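Local structure of orotidine 5'-phosphate decarboxylase (Sulfolobus solfataricus, 4DBD) at residues L19-Y27 with P196-N204; G171-A179 with I203-V211. The protein probably catalyses the decarboxylation of orotidine 5'-monophosphate to uridine 5'-monophosphate, the final step of de novo UMP synthesis. All blocks are in the same frame, centred on the assembly; numbering follows the deposited sequence.

Interaction 1: residues L19-Y27 with P196-N204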
# COMPACT_ATOMS: atom_id res chain seq x y z
N LEU A 19 -6.85 -14.43 21.11
CA LEU A 19 -7.66 -14.41 19.90
C LEU A 19 -8.78 -15.45 19.95
O LEU A 19 -9.86 -15.24 19.41
CB LEU A 19 -6.78 -14.58 18.66
CG LEU A 19 -5.71 -13.50 18.51
CD1 LEU A 19 -4.74 -13.81 17.36
CD2 LEU A 19 -6.35 -12.13 18.31
N LYS A 20 -8.53 -16.58 20.61
CA LYS A 20 -9.54 -17.64 20.68
C LYS A 20 -10.77 -17.24 21.50
O LYS A 20 -11.88 -17.69 21.21
CB LYS A 20 -8.93 -18.95 21.19
CG LYS A 20 -8.02 -19.63 20.19
CD LYS A 20 -8.76 -19.99 18.90
CE LYS A 20 -9.82 -21.06 19.15
NZ LYS A 20 -10.52 -21.46 17.89
N GLU A 21 -10.58 -16.41 22.52
CA GLU A 21 -11.71 -15.87 23.27
C GLU A 21 -12.44 -14.82 22.46
O GLU A 21 -13.67 -14.74 22.47
CB GLU A 21 -11.26 -15.26 24.60
CG GLU A 21 -10.96 -16.28 25.69
CD GLU A 21 -12.12 -17.24 25.93
OE1 GLU A 21 -13.18 -16.81 26.41
OE2 GLU A 21 -11.95 -18.45 25.63
N MET A 22 -11.67 -14.00 21.76
CA MET A 22 -12.24 -12.94 20.94
C MET A 22 -13.01 -13.50 19.77
O MET A 22 -13.97 -12.89 19.30
CB MET A 22 -11.14 -12.00 20.44
CG MET A 22 -10.34 -11.34 21.54
SD MET A 22 -9.27 -10.06 20.83
CE MET A 22 -8.99 -9.02 22.26
N GLU A 23 -12.61 -14.68 19.30
CA GLU A 23 -13.15 -15.24 18.06
C GLU A 23 -14.67 -15.16 17.96
O GLU A 23 -15.21 -14.80 16.90
CB GLU A 23 -12.65 -16.69 17.86
CG GLU A 23 -13.65 -17.77 18.26
CD GLU A 23 -13.07 -19.17 18.13
OE1 GLU A 23 -13.66 -20.12 18.69
OE2 GLU A 23 -12.00 -19.31 17.49
N ASN A 24 -15.38 -15.48 19.04
CA ASN A 24 -16.83 -15.48 19.02
C ASN A 24 -17.41 -14.15 19.51
O ASN A 24 -18.61 -14.02 19.73
CB ASN A 24 -17.39 -16.64 19.85
CG ASN A 24 -17.06 -16.52 21.32
OD1 ASN A 24 -16.06 -15.89 21.69
ND2 ASN A 24 -17.88 -17.12 22.16
N GLU A 25 -16.53 -13.16 19.66
CA GLU A 25 -16.94 -11.81 20.03
C GLU A 25 -16.32 -10.77 19.12
O GLU A 25 -16.17 -9.60 19.49
CB GLU A 25 -16.61 -11.54 21.49
CG GLU A 25 -17.49 -12.33 22.41
CD GLU A 25 -16.89 -12.50 23.78
OE1 GLU A 25 -17.08 -11.59 24.62
OE2 GLU A 25 -16.23 -13.53 24.02
N LEU A 26 -15.96 -11.22 17.92
CA LEU A 26 -15.53 -10.36 16.83
C LEU A 26 -16.29 -10.79 15.61
O LEU A 26 -16.65 -11.97 15.49
CB LEU A 26 -14.04 -10.53 16.54
CG LEU A 26 -13.03 -9.96 17.53
CD1 LEU A 26 -11.62 -10.36 17.14
CD2 LEU A 26 -13.17 -8.45 17.57
N TYR A 27 -16.55 -9.87 14.69
CA TYR A 27 -16.99 -10.27 13.37
C TYR A 27 -15.80 -10.74 12.54
O TYR A 27 -15.89 -11.72 11.78
CB TYR A 27 -17.70 -9.14 12.64
CG TYR A 27 -17.91 -9.45 11.19
CD1 TYR A 27 -18.97 -10.26 10.78
CD2 TYR A 27 -17.06 -8.96 10.22
CE1 TYR A 27 -19.17 -10.56 9.45
CE2 TYR A 27 -17.25 -9.26 8.88
CZ TYR A 27 -18.31 -10.05 8.51
OH TYR A 27 -18.51 -10.35 7.18
N PRO A 196 -6.90 -6.74 26.80
CA PRO A 196 -7.55 -6.63 25.49
C PRO A 196 -8.91 -7.32 25.43
O PRO A 196 -9.81 -6.80 24.76
CB PRO A 196 -6.58 -7.34 24.55
CG PRO A 196 -5.25 -7.18 25.19
CD PRO A 196 -5.52 -7.26 26.68
N LEU A 197 -9.07 -8.47 26.07
CA LEU A 197 -10.37 -9.13 26.06
C LEU A 197 -11.41 -8.30 26.82
O LEU A 197 -12.55 -8.16 26.38
CB LEU A 197 -10.29 -10.54 26.64
CG LEU A 197 -11.62 -11.32 26.71
CD1 LEU A 197 -12.42 -11.25 25.40
CD2 LEU A 197 -11.35 -12.77 27.11
N THR A 198 -11.01 -7.77 27.97
CA THR A 198 -11.93 -6.95 28.76
C THR A 198 -12.37 -5.71 27.98
O THR A 198 -13.55 -5.36 27.97
CB THR A 198 -11.31 -6.53 30.10
OG1 THR A 198 -10.92 -7.70 30.82
CG2 THR A 198 -12.31 -5.74 30.92
N ALA A 199 -11.42 -5.05 27.33
CA ALA A 199 -11.75 -3.87 26.52
C ALA A 199 -12.67 -4.23 25.36
O ALA A 199 -13.66 -3.53 25.10
CB ALA A 199 -10.49 -3.18 26.04
N LEU A 200 -12.38 -5.31 24.65
CA LEU A 200 -13.30 -5.75 23.61
C LEU A 200 -14.71 -5.98 24.17
O LEU A 200 -15.69 -5.57 23.58
CB LEU A 200 -12.78 -6.99 22.87
CG LEU A 200 -13.78 -7.67 21.91
CD1 LEU A 200 -14.25 -6.74 20.79
CD2 LEU A 200 -13.17 -8.95 21.33
N ARG A 201 -14.82 -6.63 25.33
CA ARG A 201 -16.14 -6.88 25.89
C ARG A 201 -16.87 -5.58 26.26
O ARG A 201 -18.06 -5.42 26.01
CB ARG A 201 -16.06 -7.85 27.08
CG ARG A 201 -15.46 -9.21 26.70
CD ARG A 201 -15.67 -10.33 27.73
NE ARG A 201 -15.77 -11.62 27.04
CZ ARG A 201 -15.24 -12.77 27.45
NH1 ARG A 201 -14.54 -12.84 28.58
NH2 ARG A 201 -15.41 -13.86 26.71
N THR A 202 -16.13 -4.63 26.83
CA THR A 202 -16.69 -3.34 27.21
C THR A 202 -17.16 -2.57 25.97
O THR A 202 -18.28 -2.03 25.93
CB THR A 202 -15.64 -2.52 27.97
OG1 THR A 202 -15.24 -3.22 29.16
CG2 THR A 202 -16.19 -1.15 28.33
N ILE A 203 -16.31 -2.54 24.94
CA ILE A 203 -16.65 -1.89 23.67
C ILE A 203 -17.85 -2.55 23.00
O ILE A 203 -18.72 -1.87 22.46
CB ILE A 203 -15.44 -1.91 22.72
CG1 ILE A 203 -14.33 -1.00 23.26
CG2 ILE A 203 -15.86 -1.54 21.30
CD1 ILE A 203 -12.98 -1.21 22.60
N ASN A 204 -17.88 -3.88 23.01
CA ASN A 204 -19.04 -4.58 22.49
C ASN A 204 -20.31 -4.14 23.21
O ASN A 204 -21.34 -3.90 22.57
CB ASN A 204 -18.86 -6.10 22.59
CG ASN A 204 -18.05 -6.68 21.45
OD1 ASN A 204 -17.97 -6.09 20.37
ND2 ASN A 204 -17.44 -7.84 21.68
O HOH W 1 -18.32 -9.60 23.80
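The guanidinium of R201 meets the carboxylate of E25 side-on, the two planes nearly coplanar at 18°. NE reaches the syn lone pair of OE1 in an almost straight bond (E25 OE1 to R201 NE 2.8 Å), and NH2 takes the syn lone pair of OE2, so each oxygen has its own nitrogen and the pair is fixed against rotation. One guanidinium face carries L197 CD1, 3.7 Å above the plane and over its centre. E21 OE1 approaches the edge near R201 NH2 at 3.7 Å, a long second salt bridge that completes a surface network. L197 turns CG away from its own backbone N (chi1 178°), which lets the two methyls part: CD1 over the guanidinium, CD2 3.5 Å from E21 CB. This is where the TIM barrel closes, with the helix after the first strand lying beside the last helix, 196-210. On the barrel side of the salt bridges, L200 CD2 points into the angle between M22 and L26, 3.7 Å from M22 CG and near L26 CD2. M22 reaches on, its CE resting against P196 CB, and both residues also touch I190 of helix 188-191. At the other end N204 ND2 comes in the carbonyl plane to a lone pair of E25 O at 3.1 Å, and that oxygen lies close to the amide plane of N204. S4 OG bonds to both N204 OD1 and E25 O, and a water spans E25 OE1 and N204 ND2.

Interaction 2: residues G171-A179 with I203-V211; sequences GSYGDAVCA and INKIIEDKV
K210 NZ donates to the carbonyl of Y173, at a modelled 2.5 Å from Y173 O, so short that the exact length is doubtful. The lysine chain, bent at chi2 and chi4, lies over the loop, where D175 OD1 touches K210 CE at 3.3 Å; its charge stays 4.4 Å from K210 NZ, beyond a salt bridge. Y173 and G174 are the central residues of a type II turn from S172 to D175, and G174, with its positive phi of 98°, is also the N-cap of helix 175-179. G174 has no side chain, and K210 CD lies where one would point. E184 of strand 183-186 accepts from G174 N in the turn and from V177 N in the first turn of the helix. Shortening K210 to an alanine is likely to leave Y173 O without this donor and to bare the turn beside G174. Farther out, I203 CG1 sits over the centre of one face of the Y173 ring in a CH-pi contact, 4.2 Å from the centroid, while I206 CG2 packs on Y173 CB and the ring hydroxyl is hydrogen-bonded to S189 OG. At the far end V177 CG1 meets V211 CG2 at 3.6 Å, and C178 SG rests near K210 O. Residues 171-174 belong to the predicted substrate site. K210 through a backbone carbonyl and I203 through the ring face join this predicted binding loop to helix 196-210.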
# COMPACT_ATOMS: atom_id res chain seq x y z
N GLY A 171 -13.11 8.36 16.76
CA GLY A 171 -14.42 7.71 16.70
C GLY A 171 -14.92 7.20 18.05
O GLY A 171 -14.27 6.35 18.68
N SER A 172 -16.07 7.73 18.48
CA SER A 172 -16.75 7.25 19.69
C SER A 172 -17.48 5.95 19.39
O SER A 172 -18.30 5.90 18.48
CB SER A 172 -17.75 8.30 20.18
OG SER A 172 -18.46 7.83 21.31
N TYR A 173 -17.19 4.89 20.16
CA TYR A 173 -17.63 3.54 19.79
C TYR A 173 -19.12 3.44 19.51
O TYR A 173 -19.95 3.81 20.35
CB TYR A 173 -17.24 2.52 20.87
CG TYR A 173 -15.83 2.70 21.33
CD1 TYR A 173 -14.76 2.35 20.51
CD2 TYR A 173 -15.55 3.23 22.58
CE1 TYR A 173 -13.46 2.52 20.93
CE2 TYR A 173 -14.25 3.40 23.01
CZ TYR A 173 -13.22 3.05 22.19
OH TYR A 173 -11.92 3.23 22.61
N GLY A 174 -19.45 2.92 18.33
CA GLY A 174 -20.82 2.68 17.94
C GLY A 174 -21.39 3.77 17.06
O GLY A 174 -22.44 3.58 16.43
N ASP A 175 -20.71 4.91 16.99
CA ASP A 175 -21.21 6.04 16.20
C ASP A 175 -21.20 5.75 14.71
O ASP A 175 -22.04 6.27 13.97
CB ASP A 175 -20.41 7.32 16.46
CG ASP A 175 -20.74 7.97 17.80
OD1 ASP A 175 -21.60 7.46 18.54
OD2 ASP A 175 -20.12 9.01 18.10
N ALA A 176 -20.23 4.96 14.27
CA ALA A 176 -20.14 4.63 12.85
C ALA A 176 -21.25 3.66 12.47
O ALA A 176 -21.94 3.87 11.47
CB ALA A 176 -18.78 4.05 12.52
N VAL A 177 -21.43 2.62 13.27
CA VAL A 177 -22.55 1.72 13.05
C VAL A 177 -23.87 2.49 13.04
O VAL A 177 -24.69 2.29 12.16
CB VAL A 177 -22.59 0.58 14.08
CG1 VAL A 177 -23.82 -0.28 13.86
CG2 VAL A 177 -21.32 -0.26 13.95
N CYS A 178 -24.07 3.39 14.00
CA CYS A 178 -25.32 4.14 14.03
C CYS A 178 -25.50 5.02 12.79
O CYS A 178 -26.61 5.20 12.31
CB CYS A 178 -25.49 4.94 15.33
SG CYS A 178 -25.77 3.89 16.79
N ALA A 179 -24.39 5.52 12.23
CA ALA A 179 -24.44 6.32 11.01
C ALA A 179 -24.71 5.49 9.74
O ALA A 179 -25.01 6.05 8.69
CB ALA A 179 -23.17 7.14 10.84
N ILE A 203 -16.31 -2.54 24.94
CA ILE A 203 -16.65 -1.89 23.67
C ILE A 203 -17.85 -2.55 23.00
O ILE A 203 -18.72 -1.87 22.46
CB ILE A 203 -15.44 -1.91 22.72
CG1 ILE A 203 -14.33 -1.00 23.26
CG2 ILE A 203 -15.86 -1.54 21.30
CD1 ILE A 203 -12.98 -1.21 22.60
N ASN A 204 -17.88 -3.88 23.01
CA ASN A 204 -19.04 -4.58 22.49
C ASN A 204 -20.31 -4.14 23.21
O ASN A 204 -21.34 -3.90 22.57
CB ASN A 204 -18.86 -6.10 22.59
CG ASN A 204 -18.05 -6.68 21.45
OD1 ASN A 204 -17.97 -6.09 20.37
ND2 ASN A 204 -17.44 -7.84 21.68
N LYS A 205 -20.24 -4.03 24.54
CA LYS A 205 -21.40 -3.58 25.31
C LYS A 205 -21.83 -2.17 24.90
O LYS A 205 -23.01 -1.91 24.70
CB LYS A 205 -21.13 -3.63 26.82
CG LYS A 205 -20.95 -5.03 27.39
CD LYS A 205 -20.79 -4.96 28.90
CE LYS A 205 -20.12 -6.21 29.45
NZ LYS A 205 -19.07 -5.84 30.44
N ILE A 206 -20.86 -1.27 24.80
CA ILE A 206 -21.14 0.11 24.38
C ILE A 206 -21.85 0.14 23.04
O ILE A 206 -22.81 0.88 22.83
CB ILE A 206 -19.84 0.94 24.28
CG1 ILE A 206 -19.26 1.19 25.68
CG2 ILE A 206 -20.10 2.26 23.57
CD1 ILE A 206 -17.81 1.66 25.68
N ILE A 207 -21.36 -0.68 22.11
CA ILE A 207 -21.92 -0.68 20.77
C ILE A 207 -23.34 -1.23 20.73
O ILE A 207 -24.21 -0.65 20.09
CB ILE A 207 -21.00 -1.44 19.79
CG1 ILE A 207 -19.70 -0.66 19.60
CG2 ILE A 207 -21.71 -1.65 18.45
CD1 ILE A 207 -18.68 -1.35 18.73
N GLU A 208 -23.58 -2.35 21.42
CA GLU A 208 -24.91 -2.95 21.40
C GLU A 208 -25.95 -2.09 22.13
O GLU A 208 -27.15 -2.24 21.91
CB GLU A 208 -24.89 -4.39 21.94
CG GLU A 208 -24.44 -4.54 23.38
CD GLU A 208 -25.07 -5.74 24.08
OE1 GLU A 208 -25.82 -6.49 23.41
OE2 GLU A 208 -24.83 -5.93 25.29
N ASP A 209 -25.48 -1.20 23.00
CA ASP A 209 -26.36 -0.22 23.63
C ASP A 209 -26.73 0.89 22.64
O ASP A 209 -27.90 1.20 22.46
CB ASP A 209 -25.70 0.40 24.87
CG ASP A 209 -25.64 -0.57 26.05
OD1 ASP A 209 -26.39 -1.57 26.07
OD2 ASP A 209 -24.83 -0.31 26.98
N LYS A 210 -25.71 1.47 22.02
CA LYS A 210 -25.89 2.50 21.00
C LYS A 210 -26.75 2.02 19.83
O LYS A 210 -27.73 2.67 19.46
CB LYS A 210 -24.54 2.97 20.47
CG LYS A 210 -23.80 3.95 21.37
CD LYS A 210 -23.07 5.00 20.53
CE LYS A 210 -22.12 5.83 21.38
NZ LYS A 210 -21.16 4.98 22.16
N VAL A 211 -26.36 0.90 19.24
CA VAL A 211 -27.12 0.29 18.15
C VAL A 211 -28.60 0.25 18.51
O VAL A 211 -29.46 0.38 17.64
CB VAL A 211 -26.63 -1.15 17.87
CG1 VAL A 211 -27.75 -2.00 17.28
CG2 VAL A 211 -25.42 -1.14 16.95

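Both interactions use helix 196-210, the last of the barrel, and share I203 and N204: its first half packs beside helix 16-22 in interaction 1, its second half beside the 171-179 loop and short helix in interaction 2. Their centres lie 14 Å apart, and both are partly buried on the outer layer. In interaction 1 paired charges sit at the surface beside an apolar layer of M22, L26 and L200, and join helices from the two ends of the chain. Interaction 2 relies on a single lysine-to-carbonyl bond, with aliphatic packing on a tyrosine, and includes part of the predicted substrate-binding loop, whereas interaction 1 includes none of the predicted substrate-binding residues.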